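Local atomic coordinates of inosine-uridine preferring nucleoside hydrolase family protein (Bacillus anthracis, PDB entry 2C40), a protein that belongs to the inosine-uridine preferring nucleoside hydrolase family and binds a calcium ion and alpha-D-ribofuranose in one pocket. Residues P36-K50 with F73-D85. Residues are numbered along the deposited sequence; the frame is centred on the assembly and turned at random.
Sequences PADCYLEPAMSASRK and FPKDWRMHAFYVD. With RIB (alpha-D-ribofuranose), chain D.
One wall of the ribofuranose pocket of this nucleoside hydrolase fold is built where the loop leading from strand 27-34 into helix 41-55, with Asp38, meets Phe73. Asp38 lays its CB over the centre of the Phe73 ring, 3.8 Å from the centroid, as a CH-pi contact, with the carboxylate nearly parallel to the ring. Its CG is anti to the backbone N (chi1 -163°), which brings OD1 within 3.0 Å of C1 of the sugar, while OD2 is buried against Trp77 CB with no polar partner in the model. Trp172, also of the pocket, stacks on the Phe73 ring.

Next along the chain, the Arg78 guanidinium lies flat on the Tyr40 ring in a cation-pi stack, CZ 4.1 Å from the centroid and the planes 6° apart. NH2 of Arg78 donates to Cys39 O at 2.9 Å, with the acceptor in the guanidinium plane, so that the bond and the stack on Tyr40 together hold the group flat.

Beyond the loop, helices 41-50 and 80-85 run side by side at 35°, their axes 7.9 Å apart. Pro43 CG sits over the face of the Phe82 ring, and Pro43 CB meets Ala81 CB. Farther on, Asp85 fits as a knob among Pro43, Ser46, Ala47 and Lys50. The extended Lys50, also bonded to Asn91, forms a salt bridge from NZ to Asp85 OD1 at 2.9 Å and a hydrogen bond to Asp85 O at 3.1 Å.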
loop_
_atom_site.group_PDB
_atom_site.type_symbol
_atom_site.label_atom_id
_atom_site.label_comp_id
_atom_site.label_asym_id
_atom_site.label_seq_id
_atom_site.Cartn_x
_atom_site.Cartn_y
_atom_site.Cartn_z
ATOM N N PRO A 36 -5.696 16.914 8.878
ATOM C CA PRO A 36 -5.559 15.506 9.248
ATOM C C PRO A 36 -6.897 14.723 9.367
ATOM O O PRO A 36 -7.229 14.186 10.419
ATOM C CB PRO A 36 -4.766 15.602 10.574
ATOM C CG PRO A 36 -5.267 16.804 11.199
ATOM C CD PRO A 36 -5.433 17.798 10.037
ATOM N N ALA A 37 -7.641 14.646 8.268
ATOM C CA ALA A 37 -8.952 14.020 8.273
ATOM C C ALA A 37 -8.775 12.589 7.743
ATOM O O ALA A 37 -8.662 11.657 8.542
ATOM C CB ALA A 37 -9.945 14.831 7.465
ATOM N N ASP A 38 -8.699 12.404 6.429
ATOM C CA ASP A 38 -8.424 11.069 5.874
ATOM C C ASP A 38 -6.923 10.778 5.782
ATOM O O ASP A 38 -6.442 10.182 4.824
ATOM C CB ASP A 38 -9.073 10.951 4.522
ATOM C CG ASP A 38 -9.205 9.545 4.060
ATOM O OD1 ASP A 38 -9.400 9.414 2.849
ATOM O OD2 ASP A 38 -9.082 8.602 4.862
ATOM N N CYS A 39 -6.189 11.256 6.767
ATOM C CA CYS A 39 -4.750 11.105 6.812
ATOM C C CYS A 39 -4.258 11.395 8.220
ATOM O O CYS A 39 -4.947 12.013 9.006
ATOM C CB CYS A 39 -4.031 12.038 5.821
ATOM S SG CYS A 39 -3.893 13.810 6.266
ATOM N N TYR A 40 -3.069 10.887 8.509
ATOM C CA TYR A 40 -2.255 11.358 9.597
ATOM C C TYR A 40 -1.444 12.554 9.097
ATOM O O TYR A 40 -0.972 12.570 7.986
ATOM C CB TYR A 40 -1.363 10.226 10.106
ATOM C CG TYR A 40 -2.134 9.182 10.900
ATOM C CD1 TYR A 40 -2.814 8.128 10.267
ATOM C CD2 TYR A 40 -2.229 9.279 12.274
ATOM C CE1 TYR A 40 -3.543 7.194 11.009
ATOM C CE2 TYR A 40 -2.929 8.333 13.021
ATOM C CZ TYR A 40 -3.573 7.295 12.381
ATOM O OH TYR A 40 -4.252 6.394 13.157
ATOM N N LEU A 41 -1.302 13.571 9.933
ATOM C CA LEU A 41 -0.739 14.851 9.493
ATOM C C LEU A 41 0.705 14.776 8.996
ATOM O O LEU A 41 1.069 15.399 7.999
ATOM C CB LEU A 41 -0.829 15.870 10.628
ATOM C CG LEU A 41 -0.464 17.327 10.300
ATOM C CD1 LEU A 41 -1.386 17.970 9.234
ATOM C CD2 LEU A 41 -0.492 18.076 11.640
ATOM N N GLU A 42 1.545 14.063 9.722
ATOM C CA GLU A 42 2.971 14.025 9.378
ATOM C C GLU A 42 3.310 13.456 8.000
ATOM O O GLU A 42 3.934 14.143 7.211
ATOM C CB GLU A 42 3.780 13.360 10.480
ATOM C CG GLU A 42 3.784 14.230 11.757
ATOM C CD GLU A 42 4.351 15.668 11.507
ATOM O OE1 GLU A 42 5.554 15.771 11.163
ATOM O OE2 GLU A 42 3.586 16.686 11.621
ATOM N N PRO A 43 2.875 12.210 7.676
ATOM C CA PRO A 43 3.139 11.722 6.305
ATOM C C PRO A 43 2.504 12.531 5.185
ATOM O O PRO A 43 3.046 12.561 4.090
ATOM C CB PRO A 43 2.575 10.282 6.330
ATOM C CG PRO A 43 1.545 10.331 7.361
ATOM C CD PRO A 43 2.190 11.174 8.456
ATOM N N ALA A 44 1.348 13.144 5.423
ATOM C CA ALA A 44 0.670 13.947 4.420
ATOM C C ALA A 44 1.417 15.286 4.153
ATOM O O ALA A 44 1.507 15.772 2.985
ATOM C CB ALA A 44 -0.774 14.232 4.884
ATOM N N MET A 45 1.881 15.904 5.243
ATOM C CA MET A 45 2.725 17.091 5.148
ATOM C C MET A 45 3.957 16.762 4.371
ATOM O O MET A 45 4.231 17.430 3.391
ATOM C CB MET A 45 3.139 17.580 6.532
ATOM C CG MET A 45 2.081 18.314 7.204
ATOM S SD MET A 45 1.714 19.883 6.369
ATOM C CE MET A 45 0.165 19.972 7.102
ATOM N N SER A 46 4.696 15.710 4.792
ATOM C CA SER A 46 5.949 15.361 4.084
ATOM C C SER A 46 5.669 15.067 2.634
ATOM O O SER A 46 6.358 15.582 1.778
ATOM C CB SER A 46 6.664 14.120 4.609
ATOM O OG SER A 46 6.708 14.084 5.996
ATOM N N ALA A 47 4.688 14.200 2.362
ATOM C CA ALA A 47 4.379 13.808 0.977
ATOM C C ALA A 47 4.065 15.007 0.073
ATOM O O ALA A 47 4.574 15.077 -1.072
ATOM C CB ALA A 47 3.223 12.757 0.935
ATOM N N SER A 48 3.260 15.940 0.588
ATOM C CA SER A 48 2.963 17.233 -0.126
ATOM C C SER A 48 4.220 18.048 -0.418
ATOM O O SER A 48 4.409 18.525 -1.533
ATOM C CB SER A 48 2.026 18.133 0.692
ATOM O OG SER A 48 0.868 17.424 1.042
ATOM N N ARG A 49 5.081 18.191 0.585
ATOM C CA ARG A 49 6.327 18.917 0.394
ATOM C C ARG A 49 7.252 18.283 -0.629
ATOM O O ARG A 49 7.839 18.986 -1.440
ATOM C CB ARG A 49 7.036 19.120 1.733
ATOM C CG ARG A 49 6.248 20.090 2.664
ATOM C CD ARG A 49 6.651 19.909 4.112
ATOM N NE ARG A 49 8.023 20.332 4.311
ATOM C CZ ARG A 49 8.825 19.947 5.308
ATOM N NH1 ARG A 49 8.432 19.053 6.200
ATOM N NH2 ARG A 49 10.054 20.467 5.397
ATOM N N LYS A 50 7.378 16.961 -0.578
ATOM C CA LYS A 50 8.220 16.206 -1.534
ATOM C C LYS A 50 7.622 16.231 -2.959
ATOM O O LYS A 50 8.331 16.182 -3.962
ATOM C CB LYS A 50 8.380 14.746 -1.083
ATOM C CG LYS A 50 9.012 14.546 0.305
ATOM C CD LYS A 50 9.229 13.092 0.615
ATOM C CE LYS A 50 9.554 12.904 2.071
ATOM N NZ LYS A 50 9.669 11.468 2.390
ATOM N N PHE A 73 -12.206 9.815 10.354
ATOM C CA PHE A 73 -12.185 8.784 9.295
ATOM C C PHE A 73 -11.693 7.446 9.838
ATOM O O PHE A 73 -11.066 7.403 10.901
ATOM C CB PHE A 73 -11.272 9.218 8.149
ATOM C CG PHE A 73 -11.905 10.164 7.140
ATOM C CD1 PHE A 73 -11.956 11.550 7.369
ATOM C CD2 PHE A 73 -12.337 9.702 5.929
ATOM C CE1 PHE A 73 -12.500 12.400 6.482
ATOM C CE2 PHE A 73 -12.864 10.571 4.978
ATOM C CZ PHE A 73 -12.980 11.916 5.261
ATOM N N PRO A 74 -12.033 6.320 9.152
ATOM C CA PRO A 74 -11.510 5.026 9.551
ATOM C C PRO A 74 -9.986 5.000 9.559
ATOM O O PRO A 74 -9.393 5.601 8.670
ATOM C CB PRO A 74 -12.081 4.068 8.466
ATOM C CG PRO A 74 -13.319 4.794 7.958
ATOM C CD PRO A 74 -12.994 6.214 8.033
ATOM N N LYS A 75 -9.354 4.339 10.537
ATOM C CA LYS A 75 -7.896 4.345 10.610
ATOM C C LYS A 75 -7.258 3.834 9.325
ATOM O O LYS A 75 -6.247 4.369 8.878
ATOM C CB LYS A 75 -7.388 3.530 11.777
ATOM C CG LYS A 75 -5.854 3.695 11.986
ATOM C CD LYS A 75 -5.235 2.567 12.748
ATOM C CE LYS A 75 -4.650 3.077 14.041
ATOM N NZ LYS A 75 -3.655 2.185 14.650
ATOM N N ASP A 76 -7.806 2.777 8.739
ATOM C CA ASP A 76 -7.075 2.086 7.636
ATOM C C ASP A 76 -6.994 2.954 6.382
ATOM O O ASP A 76 -6.002 2.915 5.677
ATOM C CB ASP A 76 -7.588 0.650 7.366
ATOM N N TRP A 77 -7.999 3.794 6.154
ATOM C CA TRP A 77 -7.947 4.800 5.074
ATOM C C TRP A 77 -6.872 5.860 5.352
ATOM O O TRP A 77 -6.106 6.272 4.478
ATOM C CB TRP A 77 -9.295 5.511 4.992
ATOM C CG TRP A 77 -10.447 4.650 4.588
ATOM C CD1 TRP A 77 -10.490 3.263 4.531
ATOM C CD2 TRP A 77 -11.760 5.111 4.220
ATOM N NE1 TRP A 77 -11.749 2.864 4.133
ATOM C CE2 TRP A 77 -12.537 3.976 3.928
ATOM C CE3 TRP A 77 -12.342 6.380 4.102
ATOM C CZ2 TRP A 77 -13.873 4.073 3.539
ATOM C CZ3 TRP A 77 -13.660 6.475 3.707
ATOM C CH2 TRP A 77 -14.414 5.334 3.431
ATOM N N ARG A 78 -6.798 6.259 6.605
ATOM C CA ARG A 78 -5.854 7.294 7.038
ATOM C C ARG A 78 -4.347 6.977 6.875
ATOM O O ARG A 78 -3.517 7.896 6.835
ATOM C CB ARG A 78 -6.150 7.655 8.501
ATOM C CG ARG A 78 -7.580 8.146 8.708
ATOM C CD ARG A 78 -7.742 8.589 10.134
ATOM N NE ARG A 78 -6.839 9.696 10.390
ATOM C CZ ARG A 78 -6.495 10.148 11.601
ATOM N NH1 ARG A 78 -6.978 9.589 12.692
ATOM N NH2 ARG A 78 -5.657 11.161 11.718
ATOM N N MET A 79 -4.003 5.705 6.782
ATOM C CA MET A 79 -2.614 5.269 6.674
ATOM C C MET A 79 -1.970 5.570 5.317
ATOM O O MET A 79 -0.752 5.558 5.199
ATOM C CB MET A 79 -2.527 3.743 6.907
ATOM C CG MET A 79 -2.809 3.264 8.322
ATOM S SD MET A 79 -1.748 3.945 9.618
ATOM C CE MET A 79 -0.266 2.929 9.551
ATOM N N HIS A 80 -2.778 5.811 4.293
ATOM C CA HIS A 80 -2.327 5.774 2.895
ATOM C C HIS A 80 -1.186 6.742 2.565
ATOM O O HIS A 80 -0.290 6.416 1.728
ATOM C CB HIS A 80 -3.514 5.994 1.961
ATOM C CG HIS A 80 -4.444 4.825 1.891
ATOM N ND1 HIS A 80 -5.627 4.855 1.191
ATOM C CD2 HIS A 80 -4.383 3.602 2.475
ATOM C CE1 HIS A 80 -6.230 3.683 1.294
ATOM N NE2 HIS A 80 -5.492 2.900 2.065
ATOM N N ALA A 81 -1.188 7.891 3.256
ATOM C CA ALA A 81 -0.117 8.889 3.154
ATOM C C ALA A 81 1.237 8.358 3.542
ATOM O O ALA A 81 2.215 8.769 2.937
ATOM C CB ALA A 81 -0.459 10.134 4.008
ATOM N N PHE A 82 1.304 7.466 4.553
ATOM C CA PHE A 82 2.559 6.825 4.956
ATOM C C PHE A 82 3.213 6.151 3.783
ATOM O O PHE A 82 4.408 6.263 3.572
ATOM C CB PHE A 82 2.366 5.827 6.099
ATOM C CG PHE A 82 2.094 6.482 7.438
ATOM C CD1 PHE A 82 0.806 6.529 7.971
ATOM C CD2 PHE A 82 3.132 7.097 8.147
ATOM C CE1 PHE A 82 0.553 7.137 9.195
ATOM C CE2 PHE A 82 2.898 7.706 9.389
ATOM C CZ PHE A 82 1.607 7.731 9.911
ATOM N N TYR A 83 2.397 5.521 2.953
ATOM C CA TYR A 83 2.871 4.781 1.825
ATOM C C TYR A 83 3.312 5.698 0.739
ATOM O O TYR A 83 4.400 5.508 0.217
ATOM C CB TYR A 83 1.825 3.758 1.346
ATOM C CG TYR A 83 1.145 3.020 2.502
ATOM C CD1 TYR A 83 -0.227 2.735 2.473
ATOM C CD2 TYR A 83 1.853 2.685 3.658
ATOM C CE1 TYR A 83 -0.847 2.083 3.542
ATOM C CE2 TYR A 83 1.236 2.045 4.746
ATOM C CZ TYR A 83 -0.105 1.753 4.674
ATOM O OH TYR A 83 -0.703 1.105 5.722
ATOM N N VAL A 84 2.520 6.713 0.404
ATOM C CA VAL A 84 2.924 7.629 -0.652
ATOM C C VAL A 84 4.239 8.347 -0.280
ATOM O O VAL A 84 5.144 8.429 -1.112
ATOM C CB VAL A 84 1.828 8.653 -1.005
ATOM C CG1 VAL A 84 2.344 9.643 -2.038
ATOM C CG2 VAL A 84 0.589 7.925 -1.519
ATOM N N ASP A 85 4.346 8.784 0.974
ATOM C CA ASP A 85 5.561 9.459 1.533
ATOM C C ASP A 85 6.813 8.601 1.480
ATOM O O ASP A 85 7.961 9.108 1.356
ATOM C CB ASP A 85 5.286 9.806 2.997
ATOM C CG ASP A 85 6.361 10.633 3.611
ATOM O OD1 ASP A 85 6.834 11.558 2.907
ATOM O OD2 ASP A 85 6.733 10.334 4.768
HETATM O O5 RIB D . -15.994 10.911 0.714
HETATM C C5 RIB D . -14.948 10.887 -0.298
HETATM C C4 RIB D . -13.662 11.412 0.343
HETATM O O4 RIB D . -13.273 10.446 1.342
HETATM C C3 RIB D . -12.442 11.683 -0.561
HETATM O O3 RIB D . -12.231 13.131 -0.633
HETATM C C2 RIB D . -11.250 10.805 0.028
HETATM O O2 RIB D . -9.865 11.329 0.280
HETATM C C1 RIB D . -11.842 10.214 1.333
HETATM O O HOH W 1 -9.796 11.783 10.771
HETATM O O HOH W 2 -3.888 9.036 4.038
#